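Local coordinates for phospholipase C beta (Meleagris gallopavo, PDB 1JAD), which belongs to the phospholipase C beta family and is represented here by its C-terminal region, an elongated three-helix coiled coil that pairs with a second copy, at residues R100-H105 / V220-E225; V61-P66 / V77-R82; I122-A127 / E199-N204. One frame throughout, in Å; residues are numbered along the deposited sequence.

From the N terminus, the chain enters helix 28-64 and turns back into helix 75-155. Contact 2 (61-66 with 77-82) closes this first, short loop at one far end of the rod and joins helix 28-64 to helix 75-155. Helix 75-155 then supplies 100-105 to contact 1 and 122-127 to contact 3 before the chain reverses again into helix 161-245. On the return, 199-204 completes contact 3 and 220-225 completes contact 1, so contact 3 is nested within contact 1, while contact 2 precedes both in series. Contacts 1 and 3 both tie helix 75-155 to helix 161-245, with their centres about 32 Å apart along the bundle.

Contact 1. Residues R100-H105 / V220-E225; sequences RRKEQH and VAEYEE
K102 on helix 75-155 and E222 on helix 161-245 form an interhelical salt bridge of the antiparallel coiled coil. NZ of K102 donates to OE1 of E222 over 3.0 Å, arriving on the syn side of the carboxylate but 27° out of its plane. The grip is one-sided, because OE2 of E222 stays 3.8 Å from NZ of K102. The two side chains meet at roughly a right angle: E222 starts with CG anti to its backbone N and runs straight out from its helix, whereas the lysine chain is bent at chi2 (-62°) and chi4 (65°), which swings NZ round to the acid. Below its charged end K102 lies against A219 of helix 161-245 and L41 of helix 28-64, so that one side chain touches both partner helices of the three-helix bundle. E222 in turn rests on I98, one turn before K102. A second meeting point lies at E103 and V220, whose CA atoms make the closest backbone approach at 8.4 Å. Here a carboxylate oxygen faces a methyl group: OE2 of E103 is 3.8 Å from CG2 of V220, a van der Waals contact made by an extended glutamate chain. That oxygen's ionic partner is R99 of its own helix, which probably steadies the carboxylate beside the valine methyl. E103 also packs on Q216 and A219, while V220 packs on T187 of the second subunit.

Contact 2. Residues V61-P66 / V77-R82; sequences VLFLEP and VELKER
L79 on helix 75-155 fits against F63 and L62 near the end of helix 28-64, within a CA separation of 7.4 Å between L79 and F63. Its CB is modelled beside CE2 of F63, too close to be taken literally, so that only the neighbourhood of the two groups is reliable. One bond further out, CG is 4.0 Å from the same CE2. The leucine then runs on extended (chi2 171°), which carries CD1 on toward helix 28-64, to 3.4 Å from CD2 of F63. This methyl also reaches L62, with CB at 4.1 Å and the backbone O at 3.7 Å. The phenyl and the leucine reach past one another, each toward the other's helix. The far edge of the ring points at the backbone of the next residue, where N of K80 lies near the ring plane, 3.9 Å from CE2 of F63; the lysine's own amine turns off to a salt bridge with E84. F63 is further enclosed by Y241, M242 and V245 of helix 161-245. Such apolar interlocking beside the turn is that of an antiparallel helical hairpin, joined here by the third helix of the coiled coil.

Contact 3. Residues I122-A127 / E199-N204; sequences IAELKA and EKQAEN
Q201 reaches from helix 161-245 to E124 and L125 of helix 75-155, and it is the residue through which the second segment makes this contact. The segment opens with E199, whose OE1 forms a salt bridge with NZ of K196 on the same helix. Two residues on, Q201 heads straight for the other helix. Its CG stands anti to the carbonyl carbon (chi1 -64°), and the chain beyond stays extended, which delivers the amide to the carboxylate of E124. The glutamate is built the same way, with an extended chain, so the two side chains run past each other, each toward the other's helix. Their flat ends lie almost in one plane, 7° apart. OE1 of E124 is 3.7 Å from CD of Q201 and 4.0 Å from its CG, and thus lies close to the amide group. Helices 75-155 and 161-245 run antiparallel here as two arms of the long coiled coil, and this polar pair sits in the seam between them. OE1 of E124 is hydrogen-bonded to OG1 of T18, which brings the N-terminal part of the chain up to the same acid. On the other side chain of the first segment, L125, the branch carbon CG lies next to the amide group of Q201, and the leucine also packs on L197 and E198, about one turn earlier on helix 161-245. The next residue of the second segment, A202, packs on R206 of the second subunit, where helix 161-245 meets the other copy of the protein.

Contact 1. Residues R100-H105 / V220-E225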
loop_
_atom_site.group_PDB
_atom_site.type_symbol
_atom_site.label_atom_id
_atom_site.label_comp_id
_atom_site.label_asym_id
_atom_site.label_seq_id
_atom_site.Cartn_x
_atom_site.Cartn_y
_atom_site.Cartn_z
ATOM N N ARG A 100 -22.303 13.033 1.913
ATOM C CA ARG A 100 -20.911 13.385 2.187
ATOM C C ARG A 100 -20.326 12.648 3.383
ATOM O O ARG A 100 -19.158 12.284 3.374
ATOM C CB ARG A 100 -20.772 14.896 2.388
ATOM C CG ARG A 100 -21.121 15.724 1.150
ATOM C CD ARG A 100 -20.872 17.191 1.424
ATOM N NE ARG A 100 -21.560 17.599 2.641
ATOM C CZ ARG A 100 -21.037 18.414 3.551
ATOM N NH1 ARG A 100 -19.815 18.904 3.365
ATOM N NH2 ARG A 100 -21.717 18.714 4.658
ATOM N N ARG A 101 -21.126 12.427 4.418
ATOM C CA ARG A 101 -20.614 11.717 5.582
ATOM C C ARG A 101 -20.441 10.244 5.231
ATOM O O ARG A 101 -19.414 9.645 5.566
ATOM C CB ARG A 101 -21.559 11.862 6.781
ATOM C CG ARG A 101 -21.078 11.151 8.058
ATOM C CD ARG A 101 -19.645 11.561 8.407
ATOM N NE ARG A 101 -19.530 12.989 8.691
ATOM C CZ ARG A 101 -19.711 13.530 9.892
ATOM N NH1 ARG A 101 -20.010 12.757 10.933
ATOM N NH2 ARG A 101 -19.617 14.846 10.046
ATOM N N LYS A 102 -21.444 9.658 4.565
ATOM C CA LYS A 102 -21.359 8.249 4.164
ATOM C C LYS A 102 -20.029 8.036 3.438
ATOM O O LYS A 102 -19.181 7.256 3.877
ATOM C CB LYS A 102 -22.501 7.863 3.213
ATOM C CG LYS A 102 -23.898 7.765 3.814
ATOM C CD LYS A 102 -23.984 6.694 4.874
ATOM C CE LYS A 102 -25.419 6.457 5.316
ATOM N NZ LYS A 102 -26.276 5.906 4.227
ATOM N N GLU A 103 -19.852 8.743 2.326
ATOM C CA GLU A 103 -18.630 8.628 1.550
ATOM C C GLU A 103 -17.390 8.863 2.407
ATOM O O GLU A 103 -16.351 8.239 2.195
ATOM C CB GLU A 103 -18.676 9.602 0.374
ATOM C CG GLU A 103 -19.812 9.274 -0.578
ATOM C CD GLU A 103 -19.760 10.069 -1.851
ATOM O OE1 GLU A 103 -18.771 9.912 -2.599
ATOM O OE2 GLU A 103 -20.702 10.851 -2.102
ATOM N N GLN A 104 -17.509 9.744 3.393
ATOM C CA GLN A 104 -16.394 10.038 4.284
ATOM C C GLN A 104 -16.114 8.759 5.071
ATOM O O GLN A 104 -14.960 8.427 5.340
ATOM C CB GLN A 104 -16.772 11.170 5.249
ATOM C CG GLN A 104 -15.615 12.034 5.741
ATOM C CD GLN A 104 -14.354 11.243 6.017
ATOM O OE1 GLN A 104 -13.666 10.804 5.086
ATOM N NE2 GLN A 104 -14.043 11.043 7.300
ATOM N N HIS A 105 -17.174 8.039 5.446
ATOM C CA HIS A 105 -17.011 6.785 6.180
ATOM C C HIS A 105 -16.329 5.761 5.264
ATOM O O HIS A 105 -15.521 4.938 5.713
ATOM C CB HIS A 105 -18.359 6.210 6.642
ATOM C CG HIS A 105 -19.045 7.011 7.706
ATOM N ND1 HIS A 105 -18.378 7.543 8.790
ATOM C CD2 HIS A 105 -20.356 7.288 7.902
ATOM C CE1 HIS A 105 -19.248 8.118 9.604
ATOM N NE2 HIS A 105 -20.456 7.976 9.087
ATOM N N VAL A 220 -24.570 7.633 -2.825
ATOM C CA VAL A 220 -25.095 8.552 -3.824
ATOM C C VAL A 220 -26.478 8.127 -4.285
ATOM O O VAL A 220 -27.314 8.969 -4.602
ATOM C CB VAL A 220 -24.195 8.629 -5.075
ATOM C CG1 VAL A 220 -24.790 9.623 -6.068
ATOM C CG2 VAL A 220 -22.776 9.030 -4.686
ATOM N N ALA A 221 -26.706 6.818 -4.336
ATOM C CA ALA A 221 -27.988 6.265 -4.776
ATOM C C ALA A 221 -29.092 6.716 -3.828
ATOM O O ALA A 221 -30.181 7.097 -4.246
ATOM C CB ALA A 221 -27.912 4.746 -4.809
ATOM N N GLU A 222 -28.797 6.662 -2.538
ATOM C CA GLU A 222 -29.747 7.073 -1.528
ATOM C C GLU A 222 -30.054 8.558 -1.725
ATOM O O GLU A 222 -31.214 8.951 -1.851
ATOM C CB GLU A 222 -29.142 6.821 -0.152
ATOM C CG GLU A 222 -29.928 7.373 0.999
ATOM C CD GLU A 222 -29.232 7.119 2.307
ATOM O OE1 GLU A 222 -28.047 7.499 2.419
ATOM O OE2 GLU A 222 -29.866 6.548 3.223
ATOM N N TYR A 223 -29.010 9.379 -1.766
ATOM C CA TYR A 223 -29.186 10.810 -1.954
ATOM C C TYR A 223 -30.155 11.084 -3.098
ATOM O O TYR A 223 -31.161 11.782 -2.925
ATOM C CB TYR A 223 -27.845 11.479 -2.245
ATOM C CG TYR A 223 -27.980 12.923 -2.655
ATOM C CD1 TYR A 223 -28.388 13.899 -1.742
ATOM C CD2 TYR A 223 -27.757 13.305 -3.977
ATOM C CE1 TYR A 223 -28.575 15.223 -2.141
ATOM C CE2 TYR A 223 -27.938 14.619 -4.391
ATOM C CZ TYR A 223 -28.349 15.573 -3.472
ATOM O OH TYR A 223 -28.542 16.864 -3.904
ATOM N N GLU A 224 -29.855 10.536 -4.269
ATOM C CA GLU A 224 -30.721 10.727 -5.428
ATOM C C GLU A 224 -32.170 10.388 -5.079
ATOM O O GLU A 224 -33.080 11.202 -5.265
ATOM C CB GLU A 224 -30.257 9.843 -6.586
ATOM C CG GLU A 224 -28.854 10.158 -7.089
ATOM C CD GLU A 224 -28.361 9.132 -8.098
ATOM O OE1 GLU A 224 -28.963 9.022 -9.187
ATOM O OE2 GLU A 224 -27.378 8.426 -7.792
ATOM N N GLU A 225 -32.375 9.184 -4.560
ATOM C CA GLU A 225 -33.708 8.730 -4.195
ATOM C C GLU A 225 -34.391 9.783 -3.329
ATOM O O GLU A 225 -35.382 10.386 -3.740
ATOM C CB GLU A 225 -33.615 7.405 -3.434
ATOM C CG GLU A 225 -34.887 6.568 -3.445
ATOM C CD GLU A 225 -36.086 7.240 -2.790
ATOM O OE1 GLU A 225 -36.505 8.322 -3.257
ATOM O OE2 GLU A 225 -36.620 6.672 -1.811
#

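Contact 2. Residues V61-P66 / V77-R82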
loop_
_atom_site.group_PDB
_atom_site.type_symbol
_atom_site.label_atom_id
_atom_site.label_comp_id
_atom_site.label_asym_id
_atom_site.label_seq_id
_atom_site.Cartn_x
_atom_site.Cartn_y
_atom_site.Cartn_z
ATOM N N VAL A 61 -45.107 30.841 15.286
ATOM C CA VAL A 61 -45.140 32.254 15.617
ATOM C C VAL A 61 -45.623 33.064 14.416
ATOM O O VAL A 61 -46.601 33.805 14.511
ATOM C CB VAL A 61 -43.726 32.748 16.030
ATOM C CG1 VAL A 61 -43.761 34.222 16.390
ATOM C CG2 VAL A 61 -43.218 31.936 17.201
ATOM N N LEU A 62 -44.939 32.909 13.286
ATOM C CA LEU A 62 -45.286 33.634 12.069
ATOM C C LEU A 62 -46.754 33.470 11.679
ATOM O O LEU A 62 -47.442 34.451 11.392
ATOM C CB LEU A 62 -44.384 33.177 10.920
ATOM C CG LEU A 62 -42.885 33.379 11.162
ATOM C CD1 LEU A 62 -42.086 32.928 9.948
ATOM C CD2 LEU A 62 -42.617 34.843 11.451
ATOM N N PHE A 63 -47.230 32.229 11.672
ATOM C CA PHE A 63 -48.613 31.936 11.319
ATOM C C PHE A 63 -49.655 32.556 12.241
ATOM O O PHE A 63 -50.554 33.263 11.781
ATOM C CB PHE A 63 -48.834 30.419 11.264
ATOM C CG PHE A 63 -48.484 29.796 9.939
ATOM C CD1 PHE A 63 -48.344 28.418 9.824
ATOM C CD2 PHE A 63 -48.337 30.579 8.797
ATOM C CE1 PHE A 63 -48.063 27.828 8.590
ATOM C CE2 PHE A 63 -48.057 29.995 7.560
ATOM C CZ PHE A 63 -47.919 28.619 7.456
ATOM N N LEU A 64 -49.539 32.288 13.538
ATOM C CA LEU A 64 -50.499 32.807 14.503
ATOM C C LEU A 64 -50.270 34.258 14.913
ATOM O O LEU A 64 -50.918 34.758 15.836
ATOM C CB LEU A 64 -50.521 31.910 15.741
ATOM C CG LEU A 64 -50.960 30.476 15.436
ATOM C CD1 LEU A 64 -50.968 29.656 16.721
ATOM C CD2 LEU A 64 -52.343 30.490 14.791
ATOM N N GLU A 65 -49.360 34.935 14.217
ATOM C CA GLU A 65 -49.061 36.332 14.510
ATOM C C GLU A 65 -50.175 37.201 13.924
ATOM O O GLU A 65 -50.543 37.047 12.756
ATOM C CB GLU A 65 -47.715 36.732 13.887
ATOM C CG GLU A 65 -47.173 38.082 14.356
ATOM C CD GLU A 65 -46.727 38.063 15.813
ATOM O OE1 GLU A 65 -45.793 37.294 16.138
ATOM O OE2 GLU A 65 -47.305 38.813 16.635
ATOM N N PRO A 66 -50.734 38.120 14.729
ATOM C CA PRO A 66 -51.802 38.980 14.220
ATOM C C PRO A 66 -51.260 39.773 13.048
ATOM O O PRO A 66 -50.091 40.152 13.027
ATOM C CB PRO A 66 -52.136 39.856 15.432
ATOM C CG PRO A 66 -50.806 39.927 16.155
ATOM C CD PRO A 66 -50.449 38.460 16.134
ATOM N N VAL A 77 -50.863 32.047 2.771
ATOM C CA VAL A 77 -50.282 31.307 1.663
ATOM C C VAL A 77 -48.848 31.784 1.488
ATOM O O VAL A 77 -47.939 30.988 1.252
ATOM C CB VAL A 77 -51.064 31.561 0.357
ATOM C CG1 VAL A 77 -50.435 30.786 -0.788
ATOM C CG2 VAL A 77 -52.515 31.157 0.537
ATOM N N GLU A 78 -48.661 33.092 1.616
ATOM C CA GLU A 78 -47.353 33.721 1.487
ATOM C C GLU A 78 -46.348 32.975 2.359
ATOM O O GLU A 78 -45.178 32.838 2.004
ATOM C CB GLU A 78 -47.440 35.175 1.953
ATOM C CG GLU A 78 -48.528 36.006 1.269
ATOM C CD GLU A 78 -48.110 36.545 -0.086
ATOM O OE1 GLU A 78 -47.642 35.751 -0.935
ATOM O OE2 GLU A 78 -48.262 37.769 -0.300
ATOM N N LEU A 79 -46.821 32.500 3.507
ATOM C CA LEU A 79 -45.984 31.775 4.451
ATOM C C LEU A 79 -46.001 30.275 4.199
ATOM O O LEU A 79 -44.989 29.601 4.362
ATOM C CB LEU A 79 -46.452 32.042 5.881
ATOM C CG LEU A 79 -46.320 33.448 6.459
ATOM C CD1 LEU A 79 -47.038 33.519 7.794
ATOM C CD2 LEU A 79 -44.851 33.797 6.616
ATOM N N LYS A 80 -47.160 29.756 3.816
ATOM C CA LYS A 80 -47.305 28.334 3.552
ATOM C C LYS A 80 -46.284 27.887 2.519
ATOM O O LYS A 80 -45.541 26.937 2.744
ATOM C CB LYS A 80 -48.720 28.038 3.057
ATOM C CG LYS A 80 -49.008 26.578 2.775
ATOM C CD LYS A 80 -50.469 26.407 2.387
ATOM C CE LYS A 80 -50.796 24.973 2.007
ATOM N NZ LYS A 80 -50.040 24.538 0.799
ATOM N N GLU A 81 -46.239 28.581 1.390
ATOM C CA GLU A 81 -45.293 28.234 0.338
ATOM C C GLU A 81 -43.854 28.461 0.805
ATOM O O GLU A 81 -42.951 27.674 0.502
ATOM C CB GLU A 81 -45.558 29.072 -0.913
ATOM C CG GLU A 81 -46.975 28.973 -1.463
ATOM C CD GLU A 81 -47.117 29.666 -2.809
ATOM O OE1 GLU A 81 -46.709 30.842 -2.919
ATOM O OE2 GLU A 81 -47.639 29.039 -3.756
ATOM N N ARG A 82 -43.652 29.549 1.541
ATOM C CA ARG A 82 -42.338 29.912 2.060
ATOM C C ARG A 82 -41.819 28.823 2.990
ATOM O O ARG A 82 -40.617 28.557 3.042
ATOM C CB ARG A 82 -42.444 31.235 2.808
ATOM C CG ARG A 82 -41.128 31.828 3.263
ATOM C CD ARG A 82 -41.400 33.190 3.873
ATOM N NE ARG A 82 -42.193 34.005 2.955
ATOM C CZ ARG A 82 -42.686 35.205 3.244
ATOM N NH1 ARG A 82 -42.471 35.747 4.438
ATOM N NH2 ARG A 82 -43.407 35.858 2.339
#

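Contact 3. Residues I122-A127 / E199-N204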
loop_
_atom_site.group_PDB
_atom_site.type_symbol
_atom_site.label_atom_id
_atom_site.label_comp_id
_atom_site.label_asym_id
_atom_site.label_seq_id
_atom_site.Cartn_x
_atom_site.Cartn_y
_atom_site.Cartn_z
ATOM N N ILE A 122 3.321 -6.996 5.605
ATOM C CA ILE A 122 4.734 -6.758 5.855
ATOM C C ILE A 122 5.293 -7.956 6.611
ATOM O O ILE A 122 6.398 -8.425 6.323
ATOM C CB ILE A 122 4.961 -5.478 6.690
ATOM C CG1 ILE A 122 4.733 -4.240 5.817
ATOM C CG2 ILE A 122 6.371 -5.469 7.271
ATOM C CD1 ILE A 122 5.725 -4.115 4.661
ATOM N N ALA A 123 4.516 -8.458 7.568
ATOM C CA ALA A 123 4.940 -9.596 8.365
ATOM C C ALA A 123 5.065 -10.842 7.500
ATOM O O ALA A 123 5.936 -11.670 7.727
ATOM C CB ALA A 123 3.957 -9.838 9.482
ATOM N N GLU A 124 4.190 -10.976 6.511
ATOM C CA GLU A 124 4.226 -12.130 5.622
ATOM C C GLU A 124 5.519 -12.064 4.831
ATOM O O GLU A 124 6.303 -13.005 4.853
ATOM C CB GLU A 124 3.025 -12.104 4.682
ATOM C CG GLU A 124 1.734 -11.958 5.444
ATOM C CD GLU A 124 0.570 -11.577 4.571
ATOM O OE1 GLU A 124 0.801 -10.897 3.540
ATOM O OE2 GLU A 124 -0.575 -11.925 4.938
ATOM N N LEU A 125 5.747 -10.944 4.154
ATOM C CA LEU A 125 6.956 -10.762 3.361
ATOM C C LEU A 125 8.175 -10.988 4.219
ATOM O O LEU A 125 9.186 -11.497 3.749
ATOM C CB LEU A 125 7.031 -9.353 2.773
ATOM C CG LEU A 125 6.013 -8.915 1.715
ATOM C CD1 LEU A 125 6.272 -7.457 1.366
ATOM C CD2 LEU A 125 6.129 -9.788 0.471
ATOM N N LYS A 126 8.083 -10.617 5.488
ATOM C CA LYS A 126 9.216 -10.781 6.373
ATOM C C LYS A 126 9.402 -12.253 6.699
ATOM O O LYS A 126 10.526 -12.760 6.731
ATOM C CB LYS A 126 8.999 -9.961 7.643
ATOM C CG LYS A 126 10.197 -9.915 8.564
ATOM C CD LYS A 126 9.929 -8.973 9.734
ATOM C CE LYS A 126 11.113 -8.929 10.682
ATOM N NZ LYS A 126 11.352 -10.269 11.286
ATOM N N ALA A 127 8.298 -12.952 6.920
ATOM C CA ALA A 127 8.380 -14.369 7.240
ATOM C C ALA A 127 8.957 -15.174 6.070
ATOM O O ALA A 127 9.757 -16.087 6.277
ATOM C CB ALA A 127 7.001 -14.904 7.630
ATOM N N GLU A 199 1.366 -10.454 -5.263
ATOM C CA GLU A 199 0.245 -10.471 -6.186
ATOM C C GLU A 199 -1.088 -10.562 -5.438
ATOM O O GLU A 199 -2.036 -9.863 -5.765
ATOM C CB GLU A 199 0.412 -11.648 -7.134
ATOM C CG GLU A 199 -0.490 -11.622 -8.332
ATOM C CD GLU A 199 -0.233 -12.807 -9.238
ATOM O OE1 GLU A 199 -0.586 -13.943 -8.849
ATOM O OE2 GLU A 199 0.344 -12.604 -10.327
ATOM N N LYS A 200 -1.162 -11.427 -4.437
ATOM C CA LYS A 200 -2.386 -11.573 -3.663
ATOM C C LYS A 200 -2.684 -10.261 -2.957
ATOM O O LYS A 200 -3.791 -9.730 -3.040
ATOM C CB LYS A 200 -2.237 -12.696 -2.637
ATOM C CG LYS A 200 -2.282 -14.093 -3.236
ATOM C CD LYS A 200 -2.079 -15.134 -2.167
ATOM C CE LYS A 200 -2.267 -16.530 -2.726
ATOM N NZ LYS A 200 -3.670 -16.709 -3.198
ATOM N N GLN A 201 -1.675 -9.727 -2.280
ATOM C CA GLN A 201 -1.815 -8.465 -1.579
ATOM C C GLN A 201 -2.396 -7.401 -2.503
ATOM O O GLN A 201 -3.282 -6.637 -2.097
ATOM C CB GLN A 201 -0.450 -8.066 -1.019
ATOM C CG GLN A 201 -0.008 -9.080 0.022
ATOM C CD GLN A 201 1.441 -8.974 0.429
ATOM O OE1 GLN A 201 1.855 -9.578 1.429
ATOM N NE2 GLN A 201 2.234 -8.242 -0.347
ATOM N N ALA A 202 -1.938 -7.368 -3.755
ATOM C CA ALA A 202 -2.457 -6.376 -4.696
ATOM C C ALA A 202 -3.942 -6.620 -4.928
ATOM O O ALA A 202 -4.751 -5.677 -4.935
ATOM C CB ALA A 202 -1.707 -6.440 -6.009
ATOM N N GLU A 203 -4.287 -7.892 -5.111
ATOM C CA GLU A 203 -5.661 -8.324 -5.345
ATOM C C GLU A 203 -6.541 -7.954 -4.147
ATOM O O GLU A 203 -7.692 -7.551 -4.290
ATOM C CB GLU A 203 -5.669 -9.845 -5.561
ATOM C CG GLU A 203 -7.018 -10.518 -5.397
ATOM C CD GLU A 203 -6.916 -12.045 -5.424
ATOM O OE1 GLU A 203 -6.611 -12.616 -6.500
ATOM O OE2 GLU A 203 -7.131 -12.674 -4.359
ATOM N N ASN A 204 -5.974 -8.090 -2.962
ATOM C CA ASN A 204 -6.686 -7.789 -1.739
ATOM C C ASN A 204 -6.980 -6.285 -1.677
ATOM O O ASN A 204 -8.117 -5.869 -1.426
ATOM C CB ASN A 204 -5.836 -8.253 -0.558
ATOM C CG ASN A 204 -6.600 -8.266 0.734
ATOM O OD1 ASN A 204 -6.755 -7.238 1.390
ATOM N ND2 ASN A 204 -7.110 -9.439 1.103
#